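Local atomic coordinates of probable porin (Pseudomonas aeruginosa, PDB entry 4FSP), a protein that probably acts as a porin of the OprD family, forming a beta-barrel channel through which small solutes cross the bacterial outer membrane. Residues Leu55-Ser60 / Asp72-Leu77; Gln143-Ala148 / Pro294-Thr299; Gly229-Ile234 / Glu242-Leu247; Arg264-Ser269 / Leu282-Met287. All blocks are in the same frame, centred on the assembly; numbering follows the deposited sequence.

Contact 1 (Leu55-Ser60 / Asp72-Leu77); sequences LFDYRS and DLLGKL. With C8E ((hydroxyethyloxy)tri(ethyloxy)octane), chain H; C8E ((hydroxyethyloxy)tri(ethyloxy)octane), chain B.
An antiparallel beta hairpin in the barrel wall, strands 47-59 and 67-80, is joined here through two hydrogen-bonded pairs, Phe-56 with Gly-75 and Tyr-58 with Leu-73. The segment axes run at 175°, close to exactly antiparallel. Phe-56 N to Gly-75 O is the shorter of the reciprocal bonds at one pair, 2.6 Å, whereas Tyr-58 N to Leu-73 O measures 2.9 Å. On the face of Phe-56 and Tyr-58 the contact is apolar: Tyr-58 CD2 lies 3.9 Å from Leu-73 CB, the two side chains crossing at a slant. One face of the Tyr-58 ring is overlaid by the tail of a detergent molecule, and a second detergent passes Gly-75, its C10 lying 3.9 Å from Gly-75 CA. The other face carries the charges, Asp-57, Arg-59 and Asp-72, together with Leu-55 and Leu-74. Arg-59 bends at chi2 (-80°), which lays CD against the Asp-72 carboxylate, 3.4 Å from OD1, and turns NE back along its own strand. There NE makes a salt bridge of 3.1 Å to Asp-57 OD1, on the syn lone pair, with the oxygen tilted 28° from the guanidinium plane. Asp-72 OD2 lies well out of that plane, and its interaction with Arg-59 NE at 4.0 Å is one of charge alone; Lys-113 forms a salt bridge with Asp-72 OD1. Leu-74 CD2 touches both Leu-55 CD2 and the Asp-57 carboxylate. Detergent on one face and ion pairs on the other are consistent with a barrel wall whose Phe-56 and Tyr-58 face meets lipid and whose Asp-57, Arg-59 and Asp-72 face lines the interior.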
# COMPACT_ATOMS: atom_id res chain seq x y z
N LEU A 55 -12.23 15.10 1.67
CA LEU A 55 -12.64 13.71 1.63
C LEU A 55 -13.74 13.44 2.64
O LEU A 55 -13.50 13.45 3.84
CB LEU A 55 -11.45 12.80 1.91
CG LEU A 55 -11.76 11.30 1.75
CD1 LEU A 55 -10.62 10.60 1.04
CD2 LEU A 55 -12.01 10.65 3.10
N PHE A 56 -14.93 13.18 2.13
CA PHE A 56 -16.06 12.78 2.96
C PHE A 56 -16.12 11.26 3.05
O PHE A 56 -16.34 10.57 2.04
CB PHE A 56 -17.35 13.33 2.35
CG PHE A 56 -18.61 12.91 3.06
CD1 PHE A 56 -18.98 13.49 4.26
CD2 PHE A 56 -19.45 11.96 2.49
CE1 PHE A 56 -20.16 13.11 4.91
CE2 PHE A 56 -20.64 11.58 3.13
CZ PHE A 56 -20.98 12.16 4.34
N ASP A 57 -15.92 10.72 4.25
CA ASP A 57 -15.87 9.28 4.43
C ASP A 57 -17.01 8.84 5.34
O ASP A 57 -16.96 9.06 6.55
CB ASP A 57 -14.52 8.85 5.03
CG ASP A 57 -14.35 7.34 5.10
OD1 ASP A 57 -15.36 6.61 5.02
OD2 ASP A 57 -13.20 6.87 5.24
N TYR A 58 -18.01 8.21 4.74
CA TYR A 58 -19.20 7.76 5.45
C TYR A 58 -19.27 6.24 5.55
O TYR A 58 -19.06 5.54 4.55
CB TYR A 58 -20.45 8.27 4.73
CG TYR A 58 -21.72 7.61 5.20
CD1 TYR A 58 -22.34 8.02 6.38
CD2 TYR A 58 -22.32 6.60 4.46
CE1 TYR A 58 -23.52 7.42 6.82
CE2 TYR A 58 -23.50 5.98 4.90
CZ TYR A 58 -24.09 6.40 6.08
OH TYR A 58 -25.27 5.81 6.51
N ARG A 59 -19.61 5.73 6.73
CA ARG A 59 -19.74 4.30 6.96
C ARG A 59 -21.04 4.03 7.72
O ARG A 59 -21.17 4.42 8.88
CB ARG A 59 -18.57 3.78 7.81
CG ARG A 59 -17.17 4.10 7.29
CD ARG A 59 -16.76 3.16 6.19
NE ARG A 59 -15.49 3.55 5.57
CZ ARG A 59 -14.33 2.93 5.77
NH1 ARG A 59 -14.25 1.89 6.59
NH2 ARG A 59 -13.24 3.37 5.15
N SER A 60 -22.00 3.37 7.07
CA SER A 60 -23.26 3.06 7.74
C SER A 60 -23.03 1.93 8.73
O SER A 60 -21.99 1.28 8.69
CB SER A 60 -24.31 2.60 6.73
OG SER A 60 -24.08 1.22 6.40
N ASP A 72 -21.15 2.10 2.44
CA ASP A 72 -20.08 3.08 2.63
C ASP A 72 -20.09 4.05 1.46
O ASP A 72 -20.46 3.68 0.32
CB ASP A 72 -18.68 2.43 2.70
CG ASP A 72 -18.55 1.45 3.85
OD1 ASP A 72 -19.39 1.53 4.78
OD2 ASP A 72 -17.62 0.61 3.84
N LEU A 73 -19.68 5.28 1.74
CA LEU A 73 -19.63 6.32 0.73
C LEU A 73 -18.33 7.09 0.85
O LEU A 73 -17.94 7.51 1.94
CB LEU A 73 -20.80 7.29 0.89
CG LEU A 73 -22.15 6.81 0.38
CD1 LEU A 73 -23.24 7.80 0.74
CD2 LEU A 73 -22.04 6.66 -1.12
N LEU A 74 -17.66 7.28 -0.29
CA LEU A 74 -16.47 8.13 -0.34
C LEU A 74 -16.72 9.32 -1.26
O LEU A 74 -16.87 9.16 -2.47
CB LEU A 74 -15.27 7.33 -0.84
CG LEU A 74 -14.37 6.64 0.19
CD1 LEU A 74 -13.18 5.96 -0.50
CD2 LEU A 74 -13.88 7.62 1.25
N GLY A 75 -16.78 10.51 -0.67
CA GLY A 75 -16.91 11.72 -1.45
C GLY A 75 -15.57 12.43 -1.50
O GLY A 75 -14.99 12.75 -0.46
N LYS A 76 -15.07 12.65 -2.71
CA LYS A 76 -13.78 13.30 -2.88
C LYS A 76 -13.88 14.56 -3.72
O LYS A 76 -14.51 14.56 -4.79
CB LYS A 76 -12.77 12.33 -3.50
CG LYS A 76 -12.64 11.03 -2.72
CD LYS A 76 -12.36 9.84 -3.62
CE LYS A 76 -10.96 9.90 -4.20
NZ LYS A 76 -10.64 8.63 -4.89
N LEU A 77 -13.29 15.64 -3.24
CA LEU A 77 -13.13 16.84 -4.04
C LEU A 77 -11.65 17.25 -4.09
O LEU A 77 -10.98 17.32 -3.05
CB LEU A 77 -13.99 17.99 -3.49
CG LEU A 77 -13.96 19.28 -4.31
CD1 LEU A 77 -14.55 19.05 -5.69
CD2 LEU A 77 -14.69 20.40 -3.59
C2 C8E H . -20.06 13.73 -11.69
C3 C8E H . -19.26 14.00 -10.42
C4 C8E H . -19.92 13.32 -9.23
C5 C8E H . -20.14 14.30 -8.08
C6 C8E H . -19.09 14.08 -7.00
C7 C8E H . -19.41 14.89 -5.74
C8 C8E H . -18.64 14.36 -4.53
O9 C8E H . -17.96 15.41 -3.88
C10 C8E H . -18.06 15.34 -2.47
C11 C8E H . -16.91 16.12 -1.84
O12 C8E H . -17.25 16.33 -0.49
C13 C8E H . -16.23 16.88 0.31
C14 C8E H . -16.92 17.61 1.46
C1 C8E B . -25.09 10.09 3.87
C2 C8E B . -26.24 9.68 4.79
C3 C8E B . -25.97 10.09 6.23
C4 C8E B . -26.74 9.21 7.21
C5 C8E B . -27.36 10.01 8.35
C6 C8E B . -27.47 9.19 9.65
C7 C8E B . -27.78 10.09 10.84
C8 C8E B . -28.15 9.30 12.10
O9 C8E B . -27.01 9.00 12.87
C10 C8E B . -26.96 9.72 14.08
C11 C8E B . -26.61 8.78 15.23
O12 C8E B . -25.22 8.77 15.42
C13 C8E B . -24.84 9.80 16.31

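Contact 2 (Gln143-Ala148 / Pro294-Thr299); sequences QVFQGA and PYLEGT
Leu-296 O is gripped twice by Thr-299, and both residues touch the Phe-145 ring: Thr-299 OG1 donates at 2.7 Å to Leu-296 O, and Thr-299 N reaches the same oxygen, Leu-296 O, at 3.2 Å. The second bond closes a type II beta turn from Leu-296 to Thr-299, with Gly-298 at its third position. With chi1 at 75°, OG1 sits between the backbone N and the carbonyl carbon, facing Leu-296 O, and CG2 is turned to Phe-145. Phe-145 CZ meets that methyl at 3.7 Å from Thr-299 CG2, the two side chains crossing at about a right angle, while Leu-296 CD1 makes a looser approach to CE2. The turn belongs to a long loop after strand 278-288, and this contact lies only about 11 Å from the chain centre, consistent with the inward-folded loops that narrow the channel in OprD-type porins. Gln-143 adds a second point of touch: with CG beside the backbone N (chi1 -76°), it puts CG 4.0 Å from Gly-298 CA, and the bend at chi2 turns the amide, whose OE1 is held by Arg-139. A water bridges the backbones, accepting from Gln-143 N at 2.9 Å and donating to Gly-298 O at 2.6 Å. Ile-133, Leu-165 and Leu-179 also touch the Phe-145 side chain.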
# COMPACT_ATOMS: atom_id res chain seq x y z
N GLN A 143 -6.25 5.32 -5.21
CA GLN A 143 -7.18 4.89 -6.27
C GLN A 143 -8.32 4.05 -5.70
O GLN A 143 -8.12 3.27 -4.75
CB GLN A 143 -6.45 4.09 -7.35
CG GLN A 143 -5.62 4.93 -8.30
CD GLN A 143 -6.38 6.12 -8.85
OE1 GLN A 143 -6.26 7.24 -8.35
NE2 GLN A 143 -7.17 5.88 -9.90
N VAL A 144 -9.51 4.19 -6.28
CA VAL A 144 -10.62 3.31 -5.94
C VAL A 144 -10.87 2.32 -7.06
O VAL A 144 -10.99 2.72 -8.22
CB VAL A 144 -11.90 4.08 -5.65
CG1 VAL A 144 -13.02 3.11 -5.25
CG2 VAL A 144 -11.65 5.07 -4.53
N PHE A 145 -10.92 1.03 -6.72
CA PHE A 145 -11.17 -0.03 -7.68
C PHE A 145 -12.63 -0.46 -7.59
O PHE A 145 -13.23 -0.42 -6.51
CB PHE A 145 -10.26 -1.25 -7.40
CG PHE A 145 -8.78 -0.97 -7.63
CD1 PHE A 145 -8.03 -0.25 -6.71
CD2 PHE A 145 -8.14 -1.45 -8.78
CE1 PHE A 145 -6.67 0.01 -6.93
CE2 PHE A 145 -6.78 -1.20 -9.00
CZ PHE A 145 -6.05 -0.46 -8.09
N GLN A 146 -13.22 -0.86 -8.71
CA GLN A 146 -14.58 -1.39 -8.67
C GLN A 146 -14.52 -2.90 -8.73
O GLN A 146 -13.72 -3.47 -9.46
CB GLN A 146 -15.43 -0.87 -9.84
CG GLN A 146 -15.61 0.66 -9.90
CD GLN A 146 -16.34 1.23 -8.69
OE1 GLN A 146 -17.26 0.62 -8.16
NE2 GLN A 146 -15.92 2.42 -8.26
N GLY A 147 -15.37 -3.54 -7.94
CA GLY A 147 -15.53 -4.98 -8.01
C GLY A 147 -16.24 -5.52 -6.79
O GLY A 147 -17.11 -4.86 -6.22
N ALA A 148 -15.88 -6.74 -6.40
CA ALA A 148 -16.50 -7.40 -5.26
C ALA A 148 -15.41 -8.10 -4.50
O ALA A 148 -14.53 -8.73 -5.09
CB ALA A 148 -17.52 -8.41 -5.73
N PRO A 294 6.10 -7.35 -11.25
CA PRO A 294 4.90 -6.71 -11.78
C PRO A 294 3.90 -6.38 -10.69
O PRO A 294 3.80 -7.07 -9.66
CB PRO A 294 4.30 -7.79 -12.68
CG PRO A 294 4.66 -9.07 -11.98
CD PRO A 294 6.01 -8.82 -11.28
N TYR A 295 3.17 -5.30 -10.93
CA TYR A 295 2.07 -4.84 -10.08
C TYR A 295 1.21 -3.85 -10.86
O TYR A 295 1.61 -3.40 -11.93
CB TYR A 295 2.58 -4.25 -8.77
CG TYR A 295 3.62 -3.12 -8.86
CD1 TYR A 295 4.94 -3.37 -9.23
CD2 TYR A 295 3.29 -1.83 -8.47
CE1 TYR A 295 5.88 -2.35 -9.26
CE2 TYR A 295 4.22 -0.81 -8.50
CZ TYR A 295 5.52 -1.07 -8.88
OH TYR A 295 6.44 -0.05 -8.90
N LEU A 296 0.02 -3.53 -10.35
CA LEU A 296 -0.93 -2.74 -11.14
C LEU A 296 -0.64 -1.25 -11.08
O LEU A 296 -0.15 -0.73 -10.06
CB LEU A 296 -2.37 -2.99 -10.66
CG LEU A 296 -2.83 -4.44 -10.65
CD1 LEU A 296 -4.18 -4.59 -9.94
CD2 LEU A 296 -2.90 -4.98 -12.07
N GLU A 297 -0.92 -0.55 -12.18
CA GLU A 297 -0.99 0.91 -12.16
C GLU A 297 -1.91 1.37 -11.03
O GLU A 297 -2.97 0.77 -10.77
CB GLU A 297 -1.55 1.44 -13.48
CG GLU A 297 -0.67 1.21 -14.69
CD GLU A 297 -1.15 1.97 -15.91
OE1 GLU A 297 -2.20 2.66 -15.81
OE2 GLU A 297 -0.50 1.89 -16.97
N GLY A 298 -1.51 2.44 -10.35
CA GLY A 298 -2.30 2.99 -9.25
C GLY A 298 -2.00 2.39 -7.89
O GLY A 298 -2.57 2.82 -6.89
N THR A 299 -1.09 1.42 -7.85
CA THR A 299 -0.77 0.72 -6.60
C THR A 299 0.70 0.90 -6.24
O THR A 299 1.51 1.19 -7.11
CB THR A 299 -1.06 -0.81 -6.71
OG1 THR A 299 -0.04 -1.46 -7.49
CG2 THR A 299 -2.44 -1.07 -7.32
O HOH W 1 -3.96 3.65 -4.86

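Contact 3 (Gly229-Ile234 / Glu242-Leu247); sequences GLKGRI and ESDLRL
Arg-233 and Glu-242 slant across each other, their guanidinium and carboxylate planes 42° apart. Glu-242 OE1 stands over one face of the guanidinium, displaced toward its rim, and Arg-233 NH1 comes within 3.4 Å of Glu-242 OE2. This salt bridge is electrostatic only, because OE2 lies well out of the guanidinium plane and no N-H points at it. The aliphatic parts come equally near, Arg-233 CD lying 3.4 Å from Glu-242 CG, though the poor order of Arg-233 makes these distances approximate. Glu-242 has a firmer partner in Arg-273, which salt-bridges OE1. Lys-231 and Asp-244 are arranged otherwise: extended beyond CG, Lys-231 runs alongside Asp-244 in the same direction, with CE 4.0 Å from Asp-244 OD2. The carboxylate is instead gripped side-on by Arg-246, whose NE reaches Asp-244 OD1 at 2.9 Å and whose NH2 reaches Asp-244 OD2 at 2.8 Å. Both oxygens lie close to the guanidinium plane, which fixes how that group is turned; Tyr-302 makes a cation-pi contact with it. Lys-231, Arg-233, Glu-242, Asp-244 and Arg-246 share one face of the antiparallel hairpin of strands 223-235 and 240-252, part of the barrel wall. Leu-230, Ser-243 and Leu-245 occupy the other face. In the backbone, Leu-230 pairs with Leu-245 and Gly-232 with Ser-243; Ser-243 N to Gly-232 O is 2.9 Å.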
# COMPACT_ATOMS: atom_id res chain seq x y z
N GLY A 229 4.15 -15.40 2.41
CA GLY A 229 4.79 -14.52 3.37
C GLY A 229 4.73 -15.01 4.81
O GLY A 229 3.84 -15.78 5.20
N LEU A 230 5.67 -14.56 5.62
CA LEU A 230 5.73 -14.95 7.02
C LEU A 230 6.13 -13.73 7.83
O LEU A 230 7.14 -13.07 7.50
CB LEU A 230 6.79 -16.05 7.22
CG LEU A 230 7.04 -16.44 8.68
CD1 LEU A 230 5.81 -17.13 9.24
CD2 LEU A 230 8.28 -17.36 8.85
N LYS A 231 5.36 -13.41 8.86
CA LYS A 231 5.74 -12.34 9.78
C LYS A 231 5.85 -12.87 11.21
O LYS A 231 4.96 -13.60 11.67
CB LYS A 231 4.70 -11.23 9.74
CG LYS A 231 4.60 -10.54 8.40
CD LYS A 231 3.45 -9.56 8.44
CE LYS A 231 3.43 -8.67 7.22
NZ LYS A 231 2.46 -7.55 7.44
N GLY A 232 6.91 -12.49 11.91
CA GLY A 232 7.12 -12.94 13.27
C GLY A 232 7.71 -11.88 14.19
O GLY A 232 8.38 -10.95 13.70
N ARG A 233 7.46 -12.01 15.49
CA ARG A 233 8.04 -11.12 16.51
C ARG A 233 8.56 -11.96 17.67
O ARG A 233 7.86 -12.86 18.13
CB ARG A 233 6.98 -10.17 17.09
CG ARG A 233 5.95 -9.67 16.09
CD ARG A 233 6.59 -8.76 15.07
NE ARG A 233 5.75 -8.48 13.91
CZ ARG A 233 4.95 -7.42 13.80
NH1 ARG A 233 4.87 -6.55 14.80
NH2 ARG A 233 4.22 -7.24 12.71
N ILE A 234 9.76 -11.66 18.16
CA ILE A 234 10.21 -12.25 19.41
C ILE A 234 10.58 -11.12 20.38
O ILE A 234 10.94 -10.03 19.94
CB ILE A 234 11.43 -13.18 19.22
CG1 ILE A 234 12.70 -12.37 18.99
CG2 ILE A 234 11.20 -14.13 18.05
CD1 ILE A 234 13.90 -13.22 18.69
N GLU A 242 11.40 -7.99 14.87
CA GLU A 242 10.35 -8.36 13.95
C GLU A 242 10.96 -8.78 12.62
O GLU A 242 12.00 -8.26 12.22
CB GLU A 242 9.41 -7.17 13.72
CG GLU A 242 9.09 -6.39 14.98
CD GLU A 242 8.29 -5.12 14.71
OE1 GLU A 242 8.36 -4.59 13.58
OE2 GLU A 242 7.58 -4.65 15.63
N SER A 243 10.30 -9.71 11.95
CA SER A 243 10.80 -10.20 10.67
C SER A 243 9.63 -10.26 9.73
O SER A 243 8.50 -10.48 10.15
CB SER A 243 11.38 -11.60 10.84
OG SER A 243 10.52 -12.37 11.67
N ASP A 244 9.90 -10.07 8.45
CA ASP A 244 8.84 -9.96 7.46
C ASP A 244 9.48 -10.56 6.23
O ASP A 244 10.44 -10.01 5.69
CB ASP A 244 8.48 -8.46 7.28
CG ASP A 244 7.42 -8.20 6.20
OD1 ASP A 244 7.13 -9.09 5.37
OD2 ASP A 244 6.89 -7.06 6.15
N LEU A 245 8.99 -11.72 5.79
CA LEU A 245 9.63 -12.40 4.67
C LEU A 245 8.62 -12.63 3.56
O LEU A 245 7.48 -13.02 3.83
CB LEU A 245 10.25 -13.73 5.12
CG LEU A 245 11.25 -13.66 6.29
CD1 LEU A 245 11.57 -15.06 6.81
CD2 LEU A 245 12.54 -12.93 5.89
N ARG A 246 9.02 -12.37 2.32
CA ARG A 246 8.07 -12.35 1.22
C ARG A 246 8.68 -12.99 -0.01
O ARG A 246 9.71 -12.54 -0.50
CB ARG A 246 7.68 -10.91 0.88
CG ARG A 246 7.32 -10.04 2.08
CD ARG A 246 6.85 -8.64 1.65
NE ARG A 246 6.64 -7.75 2.80
CZ ARG A 246 6.29 -6.47 2.70
NH1 ARG A 246 6.12 -5.91 1.51
NH2 ARG A 246 6.11 -5.75 3.79
N LEU A 247 8.03 -14.04 -0.51
CA LEU A 247 8.42 -14.65 -1.77
C LEU A 247 7.26 -14.48 -2.74
O LEU A 247 6.10 -14.70 -2.36
CB LEU A 247 8.70 -16.15 -1.59
CG LEU A 247 9.90 -16.54 -0.72
CD1 LEU A 247 9.93 -18.05 -0.49
CD2 LEU A 247 11.17 -16.11 -1.41

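Contact 4 (Arg264-Ser269 / Leu282-Met287); sequences RSFSGS and LGYQRM
Both rings of the Phe-266 and Tyr-284 pair leave their strands with CG opposite the backbone N, chi1 171° for Phe-266 and 175° for Tyr-284, although the two residues are not directly paired. The side chains then cross at about a right angle, and Phe-266 CE2 comes to the edge of the Tyr-284 ring, near its plane, 3.8 Å from CD2. Gly-268, the residue paired with Tyr-284, has no side chain, which lets the Phe-266 ring lie over it. On the opposite face of the sheet, Ser-267 and Gln-285 form a non-hydrogen-bonded pair whose side chains are linked by a hydrogen bond: Ser-267 OG donates at 2.8 Å to Gln-285 OE1, in the plane of the amide carbonyl and on a lone pair. Each atom has a further partner. Val-304 N donates to Ser-267 OG, Asn-305 N donates to Gln-285 OE1, and Gln-285 NE2 donates to the carbonyls of Asp-311 and Phe-312, which together should hold the amide against rotation. Next along this face Met-287, bent at chi2 and chi3, curls its CE to 3.6 Å from Ser-265 OG. The backbone bonds fall at Phe-266 with Arg-286 and Gly-268 with Tyr-284; Arg-286 N to Phe-266 O is 2.8 Å. In the barrel this hairpin of strands 262-273 and 278-288 lies between strand 240-252, where Phe-266 touches Leu-245 and Leu-247, and strand 318-327, where Tyr-284 meets Trp-320, while the loop of residues 303-305 and 311-312 covers its Ser-267 and Gln-285 face.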
# COMPACT_ATOMS: atom_id res chain seq x y z
N ARG A 264 10.75 -13.88 -10.17
CA ARG A 264 10.81 -14.49 -8.85
C ARG A 264 11.43 -13.48 -7.93
O ARG A 264 12.57 -13.06 -8.13
CB ARG A 264 11.69 -15.73 -8.85
CG ARG A 264 11.18 -16.84 -9.68
CD ARG A 264 12.02 -17.06 -10.91
NE ARG A 264 11.66 -18.34 -11.51
CZ ARG A 264 12.06 -18.76 -12.69
NH1 ARG A 264 12.85 -18.00 -13.43
NH2 ARG A 264 11.67 -19.94 -13.14
N SER A 265 10.68 -13.12 -6.91
CA SER A 265 11.02 -12.01 -6.07
C SER A 265 11.23 -12.48 -4.64
O SER A 265 10.44 -13.28 -4.11
CB SER A 265 9.84 -11.01 -6.12
OG SER A 265 9.80 -10.21 -4.96
N PHE A 266 12.30 -11.99 -4.01
CA PHE A 266 12.40 -12.11 -2.57
C PHE A 266 12.53 -10.70 -2.01
O PHE A 266 13.22 -9.86 -2.60
CB PHE A 266 13.62 -12.93 -2.09
CG PHE A 266 13.83 -12.85 -0.58
CD1 PHE A 266 13.18 -13.73 0.29
CD2 PHE A 266 14.63 -11.86 -0.03
CE1 PHE A 266 13.35 -13.64 1.68
CE2 PHE A 266 14.80 -11.75 1.37
CZ PHE A 266 14.16 -12.65 2.22
N SER A 267 11.92 -10.48 -0.86
CA SER A 267 11.92 -9.17 -0.23
C SER A 267 11.63 -9.42 1.23
O SER A 267 10.61 -10.01 1.58
CB SER A 267 10.81 -8.32 -0.84
OG SER A 267 10.87 -6.99 -0.36
N GLY A 268 12.54 -8.99 2.10
CA GLY A 268 12.39 -9.26 3.51
C GLY A 268 13.04 -8.23 4.41
O GLY A 268 13.94 -7.51 3.98
N SER A 269 12.59 -8.18 5.66
CA SER A 269 13.11 -7.21 6.60
C SER A 269 13.26 -7.78 7.99
O SER A 269 12.55 -8.72 8.38
CB SER A 269 12.20 -5.98 6.71
OG SER A 269 10.93 -6.33 7.25
N LEU A 282 16.69 -3.48 8.73
CA LEU A 282 17.56 -3.99 7.71
C LEU A 282 16.62 -4.65 6.74
O LEU A 282 15.76 -5.45 7.15
CB LEU A 282 18.50 -5.03 8.32
CG LEU A 282 19.44 -5.78 7.38
CD1 LEU A 282 20.37 -4.80 6.71
CD2 LEU A 282 20.24 -6.81 8.16
N GLY A 283 16.75 -4.32 5.46
CA GLY A 283 15.89 -4.91 4.45
C GLY A 283 16.75 -5.48 3.35
O GLY A 283 17.86 -4.97 3.10
N TYR A 284 16.28 -6.54 2.72
CA TYR A 284 17.00 -7.13 1.60
C TYR A 284 16.04 -7.61 0.55
O TYR A 284 14.95 -8.11 0.87
CB TYR A 284 17.89 -8.29 2.06
CG TYR A 284 18.58 -9.00 0.91
CD1 TYR A 284 19.70 -8.47 0.29
CD2 TYR A 284 18.08 -10.20 0.42
CE1 TYR A 284 20.31 -9.12 -0.78
CE2 TYR A 284 18.69 -10.86 -0.64
CZ TYR A 284 19.80 -10.31 -1.23
OH TYR A 284 20.40 -10.97 -2.28
N GLN A 285 16.44 -7.50 -0.71
CA GLN A 285 15.50 -7.74 -1.80
C GLN A 285 16.25 -8.21 -3.03
O GLN A 285 17.36 -7.74 -3.31
CB GLN A 285 14.72 -6.45 -2.08
CG GLN A 285 13.73 -6.51 -3.22
CD GLN A 285 12.76 -5.34 -3.17
OE1 GLN A 285 11.92 -5.23 -2.25
NE2 GLN A 285 12.87 -4.43 -4.15
N ARG A 286 15.63 -9.12 -3.77
CA ARG A 286 16.28 -9.72 -4.91
C ARG A 286 15.26 -10.07 -5.97
O ARG A 286 14.23 -10.66 -5.66
CB ARG A 286 17.01 -11.00 -4.49
CG ARG A 286 17.48 -11.84 -5.64
CD ARG A 286 18.96 -11.88 -5.74
NE ARG A 286 19.49 -13.24 -5.66
CZ ARG A 286 20.53 -13.67 -6.34
NH1 ARG A 286 21.18 -12.86 -7.18
NH2 ARG A 286 20.94 -14.92 -6.20
N MET A 287 15.54 -9.70 -7.21
CA MET A 287 14.69 -10.06 -8.33
C MET A 287 15.39 -11.15 -9.16
O MET A 287 16.55 -10.98 -9.57
CB MET A 287 14.43 -8.83 -9.21
CG MET A 287 13.76 -7.67 -8.49
SD MET A 287 12.07 -8.07 -8.03
CE MET A 287 12.14 -7.82 -6.26

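Overall arrangement
Contacts 1, 3 and 4 are antiparallel hairpins of the barrel wall, met in that order along the chain, whereas contact 2 joins two pieces far apart in sequence, so that contacts 3 and 4 both fall between its segments. Contacts 3 and 4 are neighbours, with centres about 12 Å apart: strands 240-252 and 262-273 pair directly, and Asp-244 O to Ser-269 N, 2.8 Å, is a probable hydrogen bond. Contact 1 lies across the chain's centre from both, about 34 and 36 Å away between centres. Contact 2 sits nearer the middle and touches the wall at contact 1, where Lys-76 NZ packs on Val-144 CG2, a placement consistent with loops folded into the barrel.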